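Side-chain contacts in 1,4-dihydroxy-2-naphthoyl-CoA hydrolase (Escherichia coli, PDB 4K49), which hydrolyses 1,4-dihydroxy-2-naphthoyl-CoA to 1,4-dihydroxy-2-naphthoate and coenzyme A in menaquinone biosynthesis, and also accepts many other acyl-CoA thioesters: residues M40-S44 with R45-P49; G51-G55 with G56-V60. One frame throughout, in Å; residues are numbered along the deposited sequence.

Contact 1: M40-S44 with R45-P49; sequences MPVDS and RTKQP. With HFQ (2,4-dihydroxyphenacyl coenzyme A), chain E.
Asp43 and Arg45, two residues apart at a turn, form a side-on salt bridge. Arg45 NH1 reaches Asp43 OD2 at 2.8 Å while NE of Arg45 meets OD1 of Asp43 at 3.2 Å, so each nitrogen takes a different oxygen. Both oxygens are met on their syn sides and lie close to the guanidinium plane, the two flat groups being turned by 23°. The bend of the arginine at chi3 (-73°) swings the guanidinium back to the carboxylate and brings NH1 near Pro41 CG.

The same carboxylate also grips the backbone. Arg45 N points nearly along the C-O bond at Asp43 OD1, 2.8 Å away, which probably keeps the carboxylate from rotating. Asp43 O receives Thr46 N at 2.8 Å and, more weakly, Lys47 N. Buried Thr46 closes the turn with its hydroxyl: OG1 donates to Pro41 O (2.8 Å) and accepts from Asp43 N (3.2 Å); with chi1 at 58° OG1 lies between the residue's own N and carbonyl carbon, where it reaches both groups.

The remaining contacts are van der Waals. The extended Lys47 chain passes over the Asp43 carbonyl, CG 3.2 Å from Asp43 O, and its CE crosses Val42 CG1 at about a right angle; Met40 SD slides past Thr46 CG2. Farther on, Gln48 NE2 approaches O3B of the ligand, and Gln48 OE1 holds Phe50 N and Leu52 N.

The Asp43 OD1 to Arg45 N bond is an Asx turn, overlaid on a type I beta turn from Asp43 to Thr46 that leads strand 36-41 of the hotdog fold into the loop lining the ligand pocket.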
# COMPACT_ATOMS: atom_id res chain seq x y z
N MET A 40 4.13 -12.98 -0.66
CA MET A 40 4.27 -12.15 0.53
C MET A 40 3.49 -12.85 1.64
O MET A 40 2.39 -13.37 1.40
CB MET A 40 3.71 -10.74 0.27
CG MET A 40 3.67 -9.83 1.51
SD MET A 40 2.89 -8.22 1.16
CE MET A 40 1.19 -8.71 1.02
N PRO A 41 4.05 -12.90 2.86
CA PRO A 41 3.32 -13.61 3.92
C PRO A 41 2.20 -12.78 4.51
O PRO A 41 2.22 -11.54 4.42
CB PRO A 41 4.41 -13.85 4.98
CG PRO A 41 5.37 -12.72 4.79
CD PRO A 41 5.40 -12.50 3.29
N VAL A 42 1.23 -13.46 5.10
CA VAL A 42 0.20 -12.81 5.91
C VAL A 42 0.53 -13.07 7.37
O VAL A 42 0.29 -14.17 7.89
CB VAL A 42 -1.20 -13.38 5.61
CG1 VAL A 42 -2.27 -12.59 6.36
CG2 VAL A 42 -1.49 -13.34 4.13
N ASP A 43 1.10 -12.07 8.03
CA ASP A 43 1.49 -12.21 9.44
C ASP A 43 1.60 -10.85 10.09
O ASP A 43 1.11 -9.86 9.52
CB ASP A 43 2.80 -13.02 9.59
CG ASP A 43 4.00 -12.35 8.93
OD1 ASP A 43 4.16 -11.11 8.99
OD2 ASP A 43 4.83 -13.09 8.35
N SER A 44 2.23 -10.77 11.25
CA SER A 44 2.23 -9.52 12.01
C SER A 44 2.81 -8.34 11.22
O SER A 44 2.45 -7.19 11.46
CB SER A 44 2.98 -9.68 13.34
OG SER A 44 4.33 -10.03 13.11
N ARG A 45 3.70 -8.63 10.28
CA ARG A 45 4.33 -7.55 9.51
C ARG A 45 3.39 -6.96 8.48
O ARG A 45 3.62 -5.86 7.98
CB ARG A 45 5.59 -8.08 8.82
CG ARG A 45 6.63 -8.60 9.83
CD ARG A 45 7.74 -9.34 9.12
NE ARG A 45 7.28 -10.65 8.65
CZ ARG A 45 8.06 -11.54 8.05
NH1 ARG A 45 7.57 -12.71 7.67
NH2 ARG A 45 9.33 -11.26 7.84
N THR A 46 2.31 -7.68 8.17
CA THR A 46 1.43 -7.29 7.06
C THR A 46 -0.05 -7.35 7.39
O THR A 46 -0.89 -7.20 6.50
CB THR A 46 1.68 -8.17 5.82
OG1 THR A 46 1.47 -9.54 6.17
CG2 THR A 46 3.11 -8.02 5.32
N LYS A 47 -0.40 -7.58 8.65
CA LYS A 47 -1.82 -7.61 9.03
C LYS A 47 -2.32 -6.27 9.54
O LYS A 47 -1.52 -5.43 9.98
CB LYS A 47 -2.08 -8.67 10.11
CG LYS A 47 -2.07 -10.11 9.61
CD LYS A 47 -2.07 -11.05 10.82
CE LYS A 47 -2.48 -12.44 10.41
NZ LYS A 47 -2.60 -13.35 11.59
N GLN A 48 -3.64 -6.08 9.51
CA GLN A 48 -4.26 -4.92 10.14
C GLN A 48 -4.73 -5.33 11.55
O GLN A 48 -4.61 -6.51 11.91
CB GLN A 48 -5.35 -4.31 9.24
CG GLN A 48 -6.25 -5.28 8.45
CD GLN A 48 -7.47 -5.68 9.25
OE1 GLN A 48 -7.35 -6.40 10.26
NE2 GLN A 48 -8.64 -5.21 8.83
N PRO A 49 -5.20 -4.37 12.36
CA PRO A 49 -5.44 -4.73 13.77
C PRO A 49 -6.55 -5.76 14.02
O PRO A 49 -6.63 -6.25 15.15
CB PRO A 49 -5.82 -3.39 14.41
CG PRO A 49 -5.13 -2.37 13.58
CD PRO A 49 -5.21 -2.91 12.18
CB HFQ E . -8.70 -2.54 5.54
N1A HFQ E . -18.79 -9.73 9.65
O1A HFQ E . -21.03 -11.67 0.42
P1A HFQ E . -19.68 -10.92 0.56
C1B HFQ E . -7.37 -2.40 6.35
O1B HFQ E . -6.28 -2.81 5.84
C1D HFQ E . -17.67 -11.78 5.26
S1P HFQ E . -9.48 -4.15 5.67
C2A HFQ E . -17.63 -10.28 9.24
O2A HFQ E . -18.84 -11.10 -0.71
P2A HFQ E . -19.88 -8.35 -0.30
C2B HFQ E . -7.32 -1.82 7.71
O2B HFQ E . -6.94 -0.12 11.49
C2D HFQ E . -18.41 -12.88 4.80
O2D HFQ E . -18.45 -13.95 5.73
C2P HFQ E . -8.54 -5.31 4.71
N3A HFQ E . -17.52 -10.79 8.00
O3A HFQ E . -19.94 -9.43 0.85
C3B HFQ E . -6.11 -1.25 8.11
O3B HFQ E . -9.63 -2.36 8.21
C3D HFQ E . -17.86 -13.28 3.54
O3D HFQ E . -17.10 -14.50 3.67
P3D HFQ E . -17.40 -15.76 2.65
C3P HFQ E . -8.63 -5.17 3.23
C4A HFQ E . -18.57 -10.76 7.15
O4A HFQ E . -20.84 -8.71 -1.34
C4B HFQ E . -5.99 -0.70 9.36
C4D HFQ E . -17.03 -12.20 3.09
O4D HFQ E . -17.15 -11.15 4.09
N4P HFQ E . -9.91 -5.34 2.75
C5A HFQ E . -19.78 -10.21 7.54
O5A HFQ E . -20.25 -6.99 0.34
C5B HFQ E . -7.08 -0.69 10.24
C5D HFQ E . -17.56 -11.70 1.81
O5D HFQ E . -18.92 -11.49 1.81
C5P HFQ E . -10.49 -6.63 2.76
O5P HFQ E . -9.82 -7.65 3.18
C6A HFQ E . -19.88 -9.68 8.85
N6A HFQ E . -21.10 -9.09 9.32
O6A HFQ E . -18.42 -8.24 -0.85
C6B HFQ E . -8.30 -1.26 9.84
C6P HFQ E . -11.89 -6.85 2.23
N7A HFQ E . -20.64 -10.33 6.47
O7A HFQ E . -18.98 -15.79 2.28
C7B HFQ E . -8.42 -1.82 8.59
C7P HFQ E . -12.01 -8.06 1.29
C8A HFQ E . -20.00 -10.94 5.46
O8A HFQ E . -16.61 -15.61 1.44
N8P HFQ E . -13.18 -8.01 0.41
N9A HFQ E . -18.74 -11.19 5.86
O9A HFQ E . -17.01 -17.07 3.34
C9P HFQ E . -14.47 -8.51 0.93
O9P HFQ E . -14.51 -8.96 2.02
CAP HFQ E . -15.68 -8.42 0.02
OAP HFQ E . -15.25 -8.19 -1.28
CBP HFQ E . -16.58 -7.22 0.40
CCP HFQ E . -17.67 -7.09 -0.59
CDP HFQ E . -17.16 -7.39 1.82
CEP HFQ E . -15.76 -6.00 0.39

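Contact 2: G51-G55 with G56-V60; sequences GLLHG and GASVV. With HFQ (2,4-dihydroxyphenacyl coenzyme A), chain E.
His54 O starts the first turn of the central hotdog helix 55-72, taking Ser58 N at 3.2 Å in its carbonyl plane and Ala57 N through a weak bond, while Gly55 O takes Val59 N. His54 itself is the N-cap: ND1 accepts Gly56 N at 2.9 Å, with the donor only 2° out of the ring plane. With CG anti to the backbone N (chi1 -162°) the imidazole lies on the carbonyl side and points forward to the first helical N-H groups. A side chain on Gly56 would be tight against ND1, which fits the glycine there.

The other ring nitrogen, NE2, is bonded to Ser64 of the second subunit, so the ring is held at both ends. Ligand atom C3B lies 3.5 Å above one face of the ring, offset toward the rim. Replacing His54 with an alanine would probably leave Gly56 N without its cap and Ser64 OG of the second subunit without this partner, and strip this wall from the ligand.

Leu53 turns its CD1 to Ala57 CB at 3.9 Å and its CD2 to Ser58 OG at 3.3 Å; a water links that hydroxyl to Leu53 O. At the helix N-terminus, whose dipole would probably polarise the bound carbonyl, Gly55 N donates to ligand O1B at 2.8 Å, nearly straight at 166°.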
# COMPACT_ATOMS: atom_id res chain seq x y z
N GLY A 51 -6.84 -8.71 12.34
CA GLY A 51 -6.41 -10.03 11.93
C GLY A 51 -6.44 -10.33 10.44
O GLY A 51 -6.14 -11.46 10.03
N LEU A 52 -6.78 -9.34 9.62
CA LEU A 52 -6.76 -9.54 8.17
C LEU A 52 -5.44 -9.07 7.57
O LEU A 52 -4.72 -8.28 8.17
CB LEU A 52 -7.91 -8.77 7.50
CG LEU A 52 -9.30 -8.94 8.10
CD1 LEU A 52 -10.34 -8.22 7.23
CD2 LEU A 52 -9.64 -10.42 8.26
N LEU A 53 -5.12 -9.56 6.38
CA LEU A 53 -4.06 -8.95 5.60
C LEU A 53 -4.43 -7.49 5.37
O LEU A 53 -5.53 -7.18 4.90
CB LEU A 53 -3.93 -9.70 4.26
CG LEU A 53 -2.96 -9.09 3.26
CD1 LEU A 53 -1.54 -9.06 3.84
CD2 LEU A 53 -3.00 -9.87 1.97
N HIS A 54 -3.52 -6.59 5.73
CA HIS A 54 -3.71 -5.15 5.59
C HIS A 54 -3.89 -4.84 4.11
O HIS A 54 -3.11 -5.31 3.26
CB HIS A 54 -2.45 -4.45 6.13
CG HIS A 54 -2.61 -3.00 6.46
ND1 HIS A 54 -2.86 -2.04 5.51
CD2 HIS A 54 -2.46 -2.34 7.64
CE1 HIS A 54 -2.91 -0.85 6.09
NE2 HIS A 54 -2.67 -1.00 7.38
N GLY A 55 -4.90 -4.04 3.78
CA GLY A 55 -5.14 -3.66 2.40
C GLY A 55 -3.93 -2.98 1.80
O GLY A 55 -3.62 -3.14 0.62
N GLY A 56 -3.23 -2.21 2.63
CA GLY A 56 -2.04 -1.50 2.19
C GLY A 56 -0.92 -2.47 1.86
O GLY A 56 -0.11 -2.23 0.96
N ALA A 57 -0.86 -3.57 2.59
CA ALA A 57 0.17 -4.56 2.33
C ALA A 57 -0.03 -5.20 0.96
O ALA A 57 0.93 -5.43 0.22
CB ALA A 57 0.19 -5.60 3.44
N SER A 58 -1.28 -5.48 0.60
CA SER A 58 -1.59 -5.94 -0.76
C SER A 58 -1.10 -4.94 -1.80
O SER A 58 -0.52 -5.32 -2.83
CB SER A 58 -3.09 -6.21 -0.92
OG SER A 58 -3.47 -7.36 -0.18
N VAL A 59 -1.31 -3.66 -1.53
CA VAL A 59 -0.86 -2.65 -2.47
C VAL A 59 0.67 -2.54 -2.49
O VAL A 59 1.26 -2.24 -3.53
CB VAL A 59 -1.55 -1.30 -2.20
CG1 VAL A 59 -1.07 -0.23 -3.20
CG2 VAL A 59 -3.05 -1.47 -2.28
N VAL A 60 1.32 -2.81 -1.37
CA VAL A 60 2.78 -2.81 -1.37
C VAL A 60 3.29 -3.89 -2.32
O VAL A 60 4.19 -3.67 -3.15
CB VAL A 60 3.37 -3.02 0.03
CG1 VAL A 60 4.88 -3.21 -0.07
CG2 VAL A 60 3.08 -1.81 0.92
CB HFQ E . -8.70 -2.54 5.54
N1A HFQ E . -18.79 -9.73 9.65
O1A HFQ E . -21.03 -11.67 0.42
P1A HFQ E . -19.68 -10.92 0.56
C1B HFQ E . -7.37 -2.40 6.35
O1B HFQ E . -6.28 -2.81 5.84
C1D HFQ E . -17.67 -11.78 5.26
S1P HFQ E . -9.48 -4.15 5.67
C2A HFQ E . -17.63 -10.28 9.24
O2A HFQ E . -18.84 -11.10 -0.71
P2A HFQ E . -19.88 -8.35 -0.30
C2B HFQ E . -7.32 -1.82 7.71
O2B HFQ E . -6.94 -0.12 11.49
C2D HFQ E . -18.41 -12.88 4.80
O2D HFQ E . -18.45 -13.95 5.73
C2P HFQ E . -8.54 -5.31 4.71
N3A HFQ E . -17.52 -10.79 8.00
O3A HFQ E . -19.94 -9.43 0.85
C3B HFQ E . -6.11 -1.25 8.11
O3B HFQ E . -9.63 -2.36 8.21
C3D HFQ E . -17.86 -13.28 3.54
O3D HFQ E . -17.10 -14.50 3.67
P3D HFQ E . -17.40 -15.76 2.65
C3P HFQ E . -8.63 -5.17 3.23
C4A HFQ E . -18.57 -10.76 7.15
O4A HFQ E . -20.84 -8.71 -1.34
C4B HFQ E . -5.99 -0.70 9.36
C4D HFQ E . -17.03 -12.20 3.09
O4D HFQ E . -17.15 -11.15 4.09
N4P HFQ E . -9.91 -5.34 2.75
C5A HFQ E . -19.78 -10.21 7.54
O5A HFQ E . -20.25 -6.99 0.34
C5B HFQ E . -7.08 -0.69 10.24
C5D HFQ E . -17.56 -11.70 1.81
O5D HFQ E . -18.92 -11.49 1.81
C5P HFQ E . -10.49 -6.63 2.76
O5P HFQ E . -9.82 -7.65 3.18
C6A HFQ E . -19.88 -9.68 8.85
N6A HFQ E . -21.10 -9.09 9.32
O6A HFQ E . -18.42 -8.24 -0.85
C6B HFQ E . -8.30 -1.26 9.84
C6P HFQ E . -11.89 -6.85 2.23
N7A HFQ E . -20.64 -10.33 6.47
O7A HFQ E . -18.98 -15.79 2.28
C7B HFQ E . -8.42 -1.82 8.59
C7P HFQ E . -12.01 -8.06 1.29
C8A HFQ E . -20.00 -10.94 5.46
O8A HFQ E . -16.61 -15.61 1.44
N8P HFQ E . -13.18 -8.01 0.41
N9A HFQ E . -18.74 -11.19 5.86
O9A HFQ E . -17.01 -17.07 3.34
C9P HFQ E . -14.47 -8.51 0.93
O9P HFQ E . -14.51 -8.96 2.02
CAP HFQ E . -15.68 -8.42 0.02
OAP HFQ E . -15.25 -8.19 -1.28
CBP HFQ E . -16.58 -7.22 0.40
CCP HFQ E . -17.67 -7.09 -0.59
CDP HFQ E . -17.16 -7.39 1.82
CEP HFQ E . -15.76 -6.00 0.39
O HOH W 1 -5.53 -6.98 1.80

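Contact 1 closes before contact 2 opens, and their centres lie 7 Å apart on the same side of the chain's centre. Together they cover the passage from strand 36-41 to helix 55-72, the helix that the hotdog sheet wraps. The two stretches meet directly: Thr46 O and His54 N, 2.8 Å apart, probably form a hydrogen bond, and Met40 CE packs 3.4 Å from Ala57 O, strand against helix. Both also touch the second subunit and the same bound coenzyme A analogue. The turn of 40-49 thus sits beside the helix start of 51-60, and both contribute residues to a pocket completed by the neighbouring chain.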